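Local coordinates for protein methylmalonyl-CoA carboxyltransferase 5S subunit (Propionibacterium freudenreichii subsp. shermanii, PDB 1RQB) that transfers a carboxyl group from the biotin of the 1.3S subunit to pyruvate, forming oxaloacetate, as the cobalt-dependent 5S subunit of transcarboxylase, at residues A[112-115]-A[116-120]; A[386-390]-A[391-395]; A[418-421]-A[422-426]; A[458-461]-A[462-466]. One frame throughout, in Å; residues are numbered along the deposited sequence.

Contact 1 of 4, residues A[112-115]-A[116-120]; sequences RHYN and DEVVD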
loop_
_atom_site.group_PDB
_atom_site.type_symbol
_atom_site.label_atom_id
_atom_site.label_comp_id
_atom_site.label_asym_id
_atom_site.label_seq_id
_atom_site.Cartn_x
_atom_site.Cartn_y
_atom_site.Cartn_z
ATOM N N ARG A 112 8.136 20.142 -27.068
ATOM C CA ARG A 112 8.884 21.406 -26.995
ATOM C C ARG A 112 7.942 22.558 -26.645
ATOM O O ARG A 112 6.726 22.393 -26.559
ATOM C CB ARG A 112 9.518 21.746 -28.349
ATOM C CG ARG A 112 8.479 21.949 -29.467
ATOM C CD ARG A 112 9.113 22.366 -30.783
ATOM N NE ARG A 112 8.151 22.411 -31.885
ATOM C CZ ARG A 112 7.395 23.456 -32.210
ATOM N NH1 ARG A 112 7.469 24.584 -31.518
ATOM N NH2 ARG A 112 6.571 23.372 -33.252
ATOM N N HIS A 113 8.523 23.731 -26.437
ATOM C CA HIS A 113 7.696 24.917 -26.179
ATOM C C HIS A 113 7.071 25.328 -27.513
ATOM O O HIS A 113 7.724 25.249 -28.553
ATOM C CB HIS A 113 8.551 26.073 -25.649
ATOM C CG HIS A 113 9.008 25.888 -24.239
ATOM N ND1 HIS A 113 8.965 26.901 -23.305
ATOM C CD2 HIS A 113 9.500 24.804 -23.592
ATOM C CE1 HIS A 113 9.405 26.448 -22.144
ATOM N NE2 HIS A 113 9.735 25.179 -22.292
ATOM N N TYR A 114 5.808 25.732 -27.485
ATOM C CA TYR A 114 5.136 26.174 -28.716
ATOM C C TYR A 114 4.842 27.673 -28.628
ATOM O O TYR A 114 4.802 28.255 -27.545
ATOM C CB TYR A 114 3.808 25.436 -28.915
ATOM C CG TYR A 114 3.985 23.968 -29.174
ATOM C CD1 TYR A 114 4.095 23.064 -28.120
ATOM C CD2 TYR A 114 4.126 23.492 -30.473
ATOM C CE1 TYR A 114 4.349 21.721 -28.356
ATOM C CE2 TYR A 114 4.388 22.155 -30.722
ATOM C CZ TYR A 114 4.500 21.275 -29.660
ATOM O OH TYR A 114 4.795 19.960 -29.895
ATOM N N ASN A 115 4.646 28.278 -29.796
ATOM C CA ASN A 115 4.273 29.698 -29.862
ATOM C C ASN A 115 2.914 29.837 -29.172
ATOM O O ASN A 115 2.106 28.909 -29.174
ATOM C CB ASN A 115 4.204 30.153 -31.331
ATOM C CG ASN A 115 3.515 31.496 -31.502
ATOM O OD1 ASN A 115 2.290 31.564 -31.562
ATOM N ND2 ASN A 115 4.298 32.575 -31.576
ATOM N N ASP A 116 2.676 30.999 -28.580
ATOM C CA ASP A 116 1.443 31.283 -27.832
ATOM C C ASP A 116 0.173 30.930 -28.610
ATOM O O ASP A 116 -0.811 30.503 -28.006
ATOM C CB ASP A 116 1.394 32.761 -27.413
ATOM C CG ASP A 116 2.323 33.075 -26.230
ATOM O OD1 ASP A 116 2.746 32.128 -25.520
ATOM O OD2 ASP A 116 2.618 34.274 -25.996
ATOM N N GLU A 117 0.168 31.095 -29.931
ATOM C CA GLU A 117 -1.049 30.826 -30.713
ATOM C C GLU A 117 -1.403 29.338 -30.700
ATOM O O GLU A 117 -2.579 28.980 -30.753
ATOM C CB GLU A 117 -0.895 31.278 -32.167
ATOM C CG GLU A 117 0.051 30.415 -32.978
ATOM C CD GLU A 117 0.306 30.954 -34.376
ATOM O OE1 GLU A 117 -0.555 31.680 -34.926
ATOM O OE2 GLU A 117 1.373 30.628 -34.928
ATOM N N VAL A 118 -0.402 28.464 -30.679
ATOM C CA VAL A 118 -0.690 27.021 -30.652
ATOM C C VAL A 118 -1.304 26.661 -29.296
ATOM O O VAL A 118 -2.236 25.863 -29.210
ATOM C CB VAL A 118 0.584 26.184 -30.860
ATOM C CG1 VAL A 118 0.228 24.681 -30.884
ATOM C CG2 VAL A 118 1.257 26.584 -32.164
ATOM N N VAL A 119 -0.777 27.259 -28.232
ATOM C CA VAL A 119 -1.305 27.012 -26.883
ATOM C C VAL A 119 -2.760 27.483 -26.831
ATOM O O VAL A 119 -3.632 26.796 -26.302
ATOM C CB VAL A 119 -0.463 27.764 -25.820
ATOM C CG1 VAL A 119 -1.088 27.617 -24.441
ATOM C CG2 VAL A 119 0.968 27.231 -25.813
ATOM N N ASP A 120 -3.032 28.653 -27.410
ATOM C CA ASP A 120 -4.397 29.198 -27.406
ATOM C C ASP A 120 -5.360 28.232 -28.100
ATOM O O ASP A 120 -6.435 27.935 -27.583
ATOM C CB ASP A 120 -4.466 30.554 -28.123
ATOM C CG ASP A 120 -4.122 31.720 -27.213
ATOM O OD1 ASP A 120 -4.687 31.781 -26.093
ATOM O OD2 ASP A 120 -3.301 32.583 -27.617
#

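Contact 2 of 4, residues A[386-390]-A[391-395]; sequences FADIM and LGYYG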
loop_
_atom_site.group_PDB
_atom_site.type_symbol
_atom_site.label_atom_id
_atom_site.label_comp_id
_atom_site.label_asym_id
_atom_site.label_seq_id
_atom_site.Cartn_x
_atom_site.Cartn_y
_atom_site.Cartn_z
ATOM N N PHE A 386 20.388 18.756 -22.292
ATOM C CA PHE A 386 21.035 19.288 -21.085
ATOM C C PHE A 386 21.573 20.688 -21.379
ATOM O O PHE A 386 21.459 21.596 -20.555
ATOM C CB PHE A 386 22.193 18.408 -20.613
ATOM C CG PHE A 386 22.805 18.876 -19.322
ATOM C CD1 PHE A 386 22.144 18.675 -18.112
ATOM C CD2 PHE A 386 24.006 19.570 -19.318
ATOM C CE1 PHE A 386 22.674 19.168 -16.913
ATOM C CE2 PHE A 386 24.545 20.068 -18.129
ATOM C CZ PHE A 386 23.879 19.868 -16.925
ATOM N N ALA A 387 22.157 20.848 -22.561
ATOM C CA ALA A 387 22.702 22.152 -22.966
ATOM C C ALA A 387 21.583 23.195 -22.947
ATOM O O ALA A 387 21.787 24.326 -22.509
ATOM C CB ALA A 387 23.300 22.059 -24.362
ATOM N N ASP A 388 20.400 22.809 -23.418
ATOM C CA ASP A 388 19.254 23.729 -23.472
ATOM C C ASP A 388 18.821 24.134 -22.062
ATOM O O ASP A 388 18.492 25.295 -21.823
ATOM C CB ASP A 388 18.081 23.083 -24.222
ATOM C CG ASP A 388 18.118 23.361 -25.722
ATOM O OD1 ASP A 388 17.342 22.726 -26.466
ATOM O OD2 ASP A 388 18.913 24.222 -26.156
ATOM N N ILE A 389 18.804 23.181 -21.130
ATOM C CA ILE A 389 18.429 23.504 -19.747
ATOM C C ILE A 389 19.429 24.513 -19.175
ATOM O O ILE A 389 19.045 25.537 -18.614
ATOM C CB ILE A 389 18.442 22.259 -18.829
ATOM C CG1 ILE A 389 17.343 21.282 -19.245
ATOM C CG2 ILE A 389 18.240 22.683 -17.382
ATOM C CD1 ILE A 389 17.230 20.057 -18.353
HETATM N N MSE A 390 20.716 24.223 -19.338
HETATM C CA MSE A 390 21.775 25.091 -18.801
HETATM C C MSE A 390 21.718 26.487 -19.428
HETATM O O MSE A 390 22.055 27.470 -18.772
HETATM C CB MSE A 390 23.160 24.484 -19.053
HETATM C CG MSE A 390 23.420 23.166 -18.342
HETATM SE SE MSE A 390 23.279 23.345 -16.410
HETATM C CE MSE A 390 24.256 25.002 -16.176
ATOM N N LEU A 391 21.283 26.585 -20.678
ATOM C CA LEU A 391 21.255 27.890 -21.357
ATOM C C LEU A 391 19.914 28.605 -21.180
ATOM O O LEU A 391 19.717 29.693 -21.720
ATOM C CB LEU A 391 21.578 27.709 -22.845
ATOM C CG LEU A 391 22.977 27.119 -23.059
ATOM C CD1 LEU A 391 23.155 26.672 -24.501
ATOM C CD2 LEU A 391 24.018 28.148 -22.666
ATOM N N GLY A 392 18.990 28.007 -20.431
ATOM C CA GLY A 392 17.706 28.652 -20.195
ATOM C C GLY A 392 16.607 28.472 -21.230
ATOM O O GLY A 392 15.580 29.147 -21.167
ATOM N N TYR A 393 16.776 27.541 -22.158
ATOM C CA TYR A 393 15.748 27.371 -23.194
ATOM C C TYR A 393 14.545 26.588 -22.665
ATOM O O TYR A 393 13.560 26.399 -23.376
ATOM C CB TYR A 393 16.348 26.740 -24.449
ATOM C CG TYR A 393 17.204 27.745 -25.191
ATOM C CD1 TYR A 393 18.497 28.034 -24.760
ATOM C CD2 TYR A 393 16.687 28.477 -26.263
ATOM C CE1 TYR A 393 19.261 29.032 -25.371
ATOM C CE2 TYR A 393 17.445 29.482 -26.883
ATOM C CZ TYR A 393 18.731 29.753 -26.427
ATOM O OH TYR A 393 19.489 30.750 -27.006
ATOM N N TYR A 394 14.604 26.146 -21.415
ATOM C CA TYR A 394 13.449 25.450 -20.831
ATOM C C TYR A 394 12.831 26.347 -19.757
ATOM O O TYR A 394 11.830 25.997 -19.134
ATOM C CB TYR A 394 13.853 24.118 -20.201
ATOM C CG TYR A 394 14.121 23.009 -21.196
ATOM C CD1 TYR A 394 14.416 21.719 -20.759
ATOM C CD2 TYR A 394 14.092 23.247 -22.570
ATOM C CE1 TYR A 394 14.678 20.692 -21.665
ATOM C CE2 TYR A 394 14.353 22.228 -23.485
ATOM C CZ TYR A 394 14.646 20.958 -23.024
ATOM O OH TYR A 394 14.922 19.954 -23.917
ATOM N N GLY A 395 13.440 27.511 -19.552
ATOM C CA GLY A 395 12.942 28.433 -18.548
ATOM C C GLY A 395 13.930 28.606 -17.408
ATOM O O GLY A 395 15.084 28.192 -17.511
#

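Contact 3 of 4, residues A[418-421]-A[422-426]; sequences ITQR and PADLL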
loop_
_atom_site.group_PDB
_atom_site.type_symbol
_atom_site.label_atom_id
_atom_site.label_comp_id
_atom_site.label_asym_id
_atom_site.label_seq_id
_atom_site.Cartn_x
_atom_site.Cartn_y
_atom_site.Cartn_z
ATOM N N ILE A 418 19.894 32.524 -22.314
ATOM C CA ILE A 418 18.734 33.423 -22.226
ATOM C C ILE A 418 18.151 33.316 -20.816
ATOM O O ILE A 418 18.412 32.348 -20.102
ATOM C CB ILE A 418 17.642 33.071 -23.264
ATOM C CG1 ILE A 418 17.011 31.709 -22.944
ATOM C CG2 ILE A 418 18.249 33.045 -24.657
ATOM C CD1 ILE A 418 15.794 31.393 -23.800
ATOM N N THR A 419 17.373 34.311 -20.409
ATOM C CA THR A 419 16.790 34.293 -19.059
ATOM C C THR A 419 15.306 34.657 -19.117
ATOM O O THR A 419 14.595 34.565 -18.118
ATOM C CB THR A 419 17.537 35.269 -18.136
ATOM O OG1 THR A 419 17.546 36.571 -18.730
ATOM C CG2 THR A 419 18.981 34.804 -17.937
ATOM N N GLN A 420 14.834 35.054 -20.292
ATOM C CA GLN A 420 13.418 35.417 -20.443
ATOM C C GLN A 420 12.636 34.178 -20.888
ATOM O O GLN A 420 13.217 33.175 -21.302
ATOM C CB GLN A 420 13.279 36.546 -21.474
ATOM C CG GLN A 420 11.866 37.099 -21.651
ATOM C CD GLN A 420 11.231 37.556 -20.338
ATOM O OE1 GLN A 420 10.615 36.767 -19.623
ATOM N NE2 GLN A 420 11.390 38.834 -20.016
ATOM N N ARG A 421 11.316 34.254 -20.789
ATOM C CA ARG A 421 10.436 33.144 -21.180
ATOM C C ARG A 421 10.781 32.724 -22.610
ATOM O O ARG A 421 10.743 33.536 -23.533
ATOM C CB ARG A 421 8.976 33.598 -21.108
ATOM C CG ARG A 421 7.959 32.480 -21.306
ATOM C CD ARG A 421 6.548 33.044 -21.400
ATOM N NE ARG A 421 6.412 33.858 -22.605
ATOM C CZ ARG A 421 5.400 33.758 -23.459
ATOM N NH1 ARG A 421 4.422 32.888 -23.230
ATOM N NH2 ARG A 421 5.391 34.488 -24.570
ATOM N N PRO A 422 11.116 31.439 -22.811
ATOM C CA PRO A 422 11.473 30.915 -24.130
ATOM C C PRO A 422 10.504 31.201 -25.280
ATOM O O PRO A 422 10.933 31.523 -26.388
ATOM C CB PRO A 422 11.618 29.414 -23.876
ATOM C CG PRO A 422 12.118 29.364 -22.471
ATOM C CD PRO A 422 11.286 30.408 -21.767
ATOM N N ALA A 423 9.203 31.108 -25.015
ATOM C CA ALA A 423 8.191 31.299 -26.064
ATOM C C ALA A 423 8.202 32.730 -26.609
ATOM O O ALA A 423 7.618 32.990 -27.659
ATOM C CB ALA A 423 6.805 30.943 -25.536
ATOM N N ASP A 424 8.830 33.657 -25.895
ATOM C CA ASP A 424 8.930 35.051 -26.355
ATOM C C ASP A 424 9.685 35.101 -27.685
ATOM O O ASP A 424 9.506 36.019 -28.484
ATOM C CB ASP A 424 9.728 35.897 -25.348
ATOM C CG ASP A 424 8.886 36.419 -24.201
ATOM O OD1 ASP A 424 7.798 35.858 -23.942
ATOM O OD2 ASP A 424 9.331 37.394 -23.543
ATOM N N LEU A 425 10.536 34.107 -27.921
ATOM C CA LEU A 425 11.376 34.078 -29.127
ATOM C C LEU A 425 10.736 33.274 -30.262
ATOM O O LEU A 425 11.237 33.303 -31.385
ATOM C CB LEU A 425 12.726 33.432 -28.805
ATOM C CG LEU A 425 13.527 33.956 -27.611
ATOM C CD1 LEU A 425 14.760 33.084 -27.425
ATOM C CD2 LEU A 425 13.927 35.398 -27.842
ATOM N N LEU A 426 9.645 32.565 -29.993
ATOM C CA LEU A 426 9.039 31.706 -31.022
ATOM C C LEU A 426 8.089 32.486 -31.934
ATOM O O LEU A 426 7.193 33.191 -31.475
ATOM C CB LEU A 426 8.286 30.547 -30.367
ATOM C CG LEU A 426 9.127 29.657 -29.451
ATOM C CD1 LEU A 426 8.228 28.655 -28.754
ATOM C CD2 LEU A 426 10.187 28.938 -30.261
#

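Contact 4 of 4, residues A[458-461]-A[462-466]; sequences QVAP and VFFEH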
loop_
_atom_site.group_PDB
_atom_site.type_symbol
_atom_site.label_atom_id
_atom_site.label_comp_id
_atom_site.label_asym_id
_atom_site.label_seq_id
_atom_site.Cartn_x
_atom_site.Cartn_y
_atom_site.Cartn_z
ATOM N N GLN A 458 6.234 13.043 -35.943
ATOM C CA GLN A 458 6.756 11.758 -36.430
ATOM C C GLN A 458 5.731 10.626 -36.318
ATOM O O GLN A 458 5.868 9.604 -36.987
ATOM C CB GLN A 458 8.011 11.386 -35.641
ATOM C CG GLN A 458 9.051 12.501 -35.579
ATOM C CD GLN A 458 9.495 12.984 -36.948
ATOM O OE1 GLN A 458 9.929 14.125 -37.102
ATOM N NE2 GLN A 458 9.400 12.112 -37.949
ATOM N N VAL A 459 4.711 10.787 -35.481
ATOM C CA VAL A 459 3.706 9.727 -35.320
ATOM C C VAL A 459 2.448 10.049 -36.131
ATOM O O VAL A 459 1.783 9.153 -36.647
ATOM C CB VAL A 459 3.301 9.563 -33.837
ATOM C CG1 VAL A 459 2.240 8.466 -33.700
ATOM C CG2 VAL A 459 4.525 9.235 -33.002
ATOM N N ALA A 460 2.137 11.332 -36.246
ATOM C CA ALA A 460 0.936 11.795 -36.956
ATOM C C ALA A 460 0.787 11.134 -38.328
ATOM O O ALA A 460 -0.300 10.678 -38.681
ATOM C CB ALA A 460 0.961 13.316 -37.098
ATOM N N PRO A 461 1.860 11.084 -39.137
ATOM C CA PRO A 461 1.717 10.454 -40.459
ATOM C C PRO A 461 1.183 9.020 -40.428
ATOM O O PRO A 461 0.250 8.677 -41.153
ATOM C CB PRO A 461 3.134 10.519 -41.028
ATOM C CG PRO A 461 3.664 11.791 -40.432
ATOM C CD PRO A 461 3.199 11.677 -38.987
ATOM N N VAL A 462 1.788 8.185 -39.593
ATOM C CA VAL A 462 1.377 6.778 -39.488
ATOM C C VAL A 462 -0.037 6.687 -38.908
ATOM O O VAL A 462 -0.872 5.925 -39.393
ATOM C CB VAL A 462 2.343 5.982 -38.590
ATOM C CG1 VAL A 462 1.796 4.574 -38.344
ATOM C CG2 VAL A 462 3.705 5.894 -39.255
ATOM N N PHE A 463 -0.315 7.477 -37.881
ATOM C CA PHE A 463 -1.642 7.432 -37.249
ATOM C C PHE A 463 -2.741 7.806 -38.248
ATOM O O PHE A 463 -3.744 7.103 -38.365
ATOM C CB PHE A 463 -1.702 8.375 -36.042
ATOM C CG PHE A 463 -3.074 8.504 -35.454
ATOM C CD1 PHE A 463 -3.762 7.374 -35.010
ATOM C CD2 PHE A 463 -3.700 9.738 -35.383
ATOM C CE1 PHE A 463 -5.056 7.479 -34.508
ATOM C CE2 PHE A 463 -5.001 9.853 -34.880
ATOM C CZ PHE A 463 -5.676 8.724 -34.444
ATOM N N PHE A 464 -2.559 8.908 -38.968
ATOM C CA PHE A 464 -3.580 9.372 -39.919
ATOM C C PHE A 464 -3.872 8.303 -40.974
ATOM O O PHE A 464 -5.000 8.174 -41.446
ATOM C CB PHE A 464 -3.120 10.654 -40.626
ATOM C CG PHE A 464 -3.129 11.885 -39.752
ATOM C CD1 PHE A 464 -2.475 13.041 -40.166
ATOM C CD2 PHE A 464 -3.797 11.897 -38.530
ATOM C CE1 PHE A 464 -2.484 14.196 -39.378
ATOM C CE2 PHE A 464 -3.815 13.046 -37.734
ATOM C CZ PHE A 464 -3.156 14.197 -38.160
ATOM N N GLU A 465 -2.861 7.525 -41.337
ATOM C CA GLU A 465 -3.047 6.510 -42.383
ATOM C C GLU A 465 -3.801 5.284 -41.862
ATOM O O GLU A 465 -4.497 4.619 -42.628
ATOM C CB GLU A 465 -1.693 6.059 -42.930
ATOM C CG GLU A 465 -1.817 5.149 -44.148
ATOM C CD GLU A 465 -0.792 4.031 -44.169
ATOM O OE1 GLU A 465 0.403 4.306 -43.921
ATOM O OE2 GLU A 465 -1.183 2.875 -44.447
ATOM N N HIS A 466 -3.702 4.994 -40.564
ATOM C CA HIS A 466 -4.316 3.778 -40.011
ATOM C C HIS A 466 -5.545 4.043 -39.138
ATOM O O HIS A 466 -6.252 3.102 -38.783
ATOM C CB HIS A 466 -3.279 3.038 -39.166
ATOM C CG HIS A 466 -2.205 2.376 -39.969
ATOM N ND1 HIS A 466 -2.450 1.288 -40.780
ATOM C CD2 HIS A 466 -0.880 2.632 -40.071
ATOM C CE1 HIS A 466 -1.320 0.902 -41.346
ATOM N NE2 HIS A 466 -0.353 1.700 -40.931
#

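Contact 1 of 4, residues A[112-115]-A[116-120]
The carbonyl O of N115 takes two backbone N-H groups of the helix that begins at D116: V118 N at 3.0 Å, and V119 N in a weak bond at 3.5 Å. N115 is the N-cap of helix 116-128, which follows strand 99-103 in the TIM barrel. Its side chain swings back over the first turn, with CG anti to the backbone N (chi1 166°), and OD1 accepts from E117 N at 2.7 Å. OD1 is modelled too close to a neighbour, so the exact length of this capping bond is doubtful. At the other end of the same amide, ND2 donates to L426 O, tying the cap to a later loop.

Beside the cap the contact is apolar. Y114 CB rests 3.8 Å from V118 CB, and V118 CG1 approaches the ring obliquely, 4.1 Å from Y114 CD2. The Y114 ring leads away from the helix, and its OH is bonded to A454 O. The acids of the first turn likewise find their partners beyond it: D116 OD1 with R421 and Q106, E117 OE2 with the backbone N of E429 and of W430. Within the loop, R112 runs along the Y114 ring, its CG over one face near the rim, and Y114 CE2 stands 3.5 Å above the centre of the R112 guanidinium plane.

Contact 2 of 4, residues A[386-390]-A[391-395]
Y393 folds back over the last turn of helix 384-390, and its side chain can be followed outward past D388. CB lies 3.7 Å from D388 O; CG then passes 4.0 Å from D388 OD2, and CD1 lies about equally far from the backbone O and OD2 of D388, with D388 O at the ring edge near its plane. On the way L391 CB also meets this ring edge, and K415 makes a cation-pi contact with the ring. At the tip, OH is bonded to K416 O. The carboxylate of D388 is turned 36° from the ring, and its OD2 forms a salt bridge with the same K415, so one lysine serves both groups.

Y394 closes against the helix on another side. With CG beside the backbone N (chi1 -76°), its ring is brought obliquely to I389, whose CG1 sits tightly against CD1 at 3.3 Å, while CE2 lies 3.9 Å from D388 CB. A serine in place of Y394 would probably leave I389 CG1 and D388 CB without their aromatic neighbour and open a gap beside I365 of helix 362-376.

The backbone sets this up. Y393 N donates to D388 O at 2.8 Å, and G392 N to I389 O at 3.1 Å. G392 has a positive phi (85°), at which a CB would jam against the preceding carbonyl. These paired bonds and the glycine form a Schellman motif ending the helix, overlapped by a type I beta turn from G392 to G395.

Contact 3 of 4, residues A[418-421]-A[422-426]
P422 opens a short turn by setting its ring beside I418, with CG 4.4 Å from I418 CD1. From here to L425 the backbone has helical angles without the regular helical bonds; successive carbonyls, beginning with R421 O, are met instead by the N-H three residues on, as in consecutive tight turns between helices 403-413 and 430-437.

A423 follows, its CB standing 3.7 Å above the centre of the R421 guanidinium and covering one face of it. D424 comes next and carries the polar part. Its N donates to R421 O at 3.0 Å, while OD1 accepts from R421 NE and NH2, each at 2.8 Å. This side-on grip puts two nitrogens on a single oxygen, which lies within the guanidinium plane although the carboxylate itself is turned 68° from it. A bend in the arginine chain (chi3 66°) turns the NE edge to the acid. The other oxygen, OD2, passes 3.2 Å from Q420 CG, and Q420 folds back so that OE1 accepts from R421 N. Finally L425 reaches I418 tip to tip, CD1 to CD1 at 4.1 Å.

NH1 of R421 is taken by D116. With an acid at each of two edges and a methyl over one face, the guanidinium is fixed in rotation, and its positive charge is probably well balanced between the two carboxylates.

Contact 4 of 4, residues A[458-461]-A[462-466]
An early turn of helix 460-466 forms this contact, and two of its i+4 to i backbone bonds are nearly straight. F463 N donates to V459 O at 3.0 Å with an N-H...O angle of 172°, and F464 N to A460 O at 2.9 Å. The next bond, E465 N to P461 O, is weak at 3.3 Å. P461 suits such a place: it has no N-H to give, and its own carbonyl can still accept.

A460 O also lies over one face of the F464 ring, 3.3 Å from CG, because CG is set beside the backbone N (chi1 -72°) and the ring turns back along the helix. Farther out, CE1 reaches A460 CB at 4.2 Å. This helix belongs to the conserved carboxylase domain, and here it packs against the TIM-barrel part: V459 and F463 both touch I76 of helix 71-77. F464 instead meets L440 of a loop and D449 of helix 447-455, so the two aromatics serve different neighbours.

A glycine in place of F464 would remove the ring beside A460 CB and would probably open a gap toward L440 and D449. F463 takes a different rotation, CG anti to its own N (chi1 173°), which sends the ring toward N80 and D82 while its CB stays 3.6 Å from V459 O.

How the contacts relate
Contacts 1, 2 and 3 form one connected patch, whereas contact 4 stands apart, its nearest atoms about 9 Å from contact 1. Contact 3 is the bridge: its arginine salt-bridges the helix start of contact 1, and I418 N probably bonds to L391 O of contact 2. Contacts 1 and 4 are both early helix turns, one capped by a side chain and the other with a proline in its first turns; contact 2 is a helix end and the buried one, mixing aromatic packing with backbone bonds; contact 3, a more exposed loop, relies on charge. Contacts 1 to 3 join barrel helices 116-128 and 144-155 to the carboxylase domain, and contact 4 meets the barrel at helix 71-77.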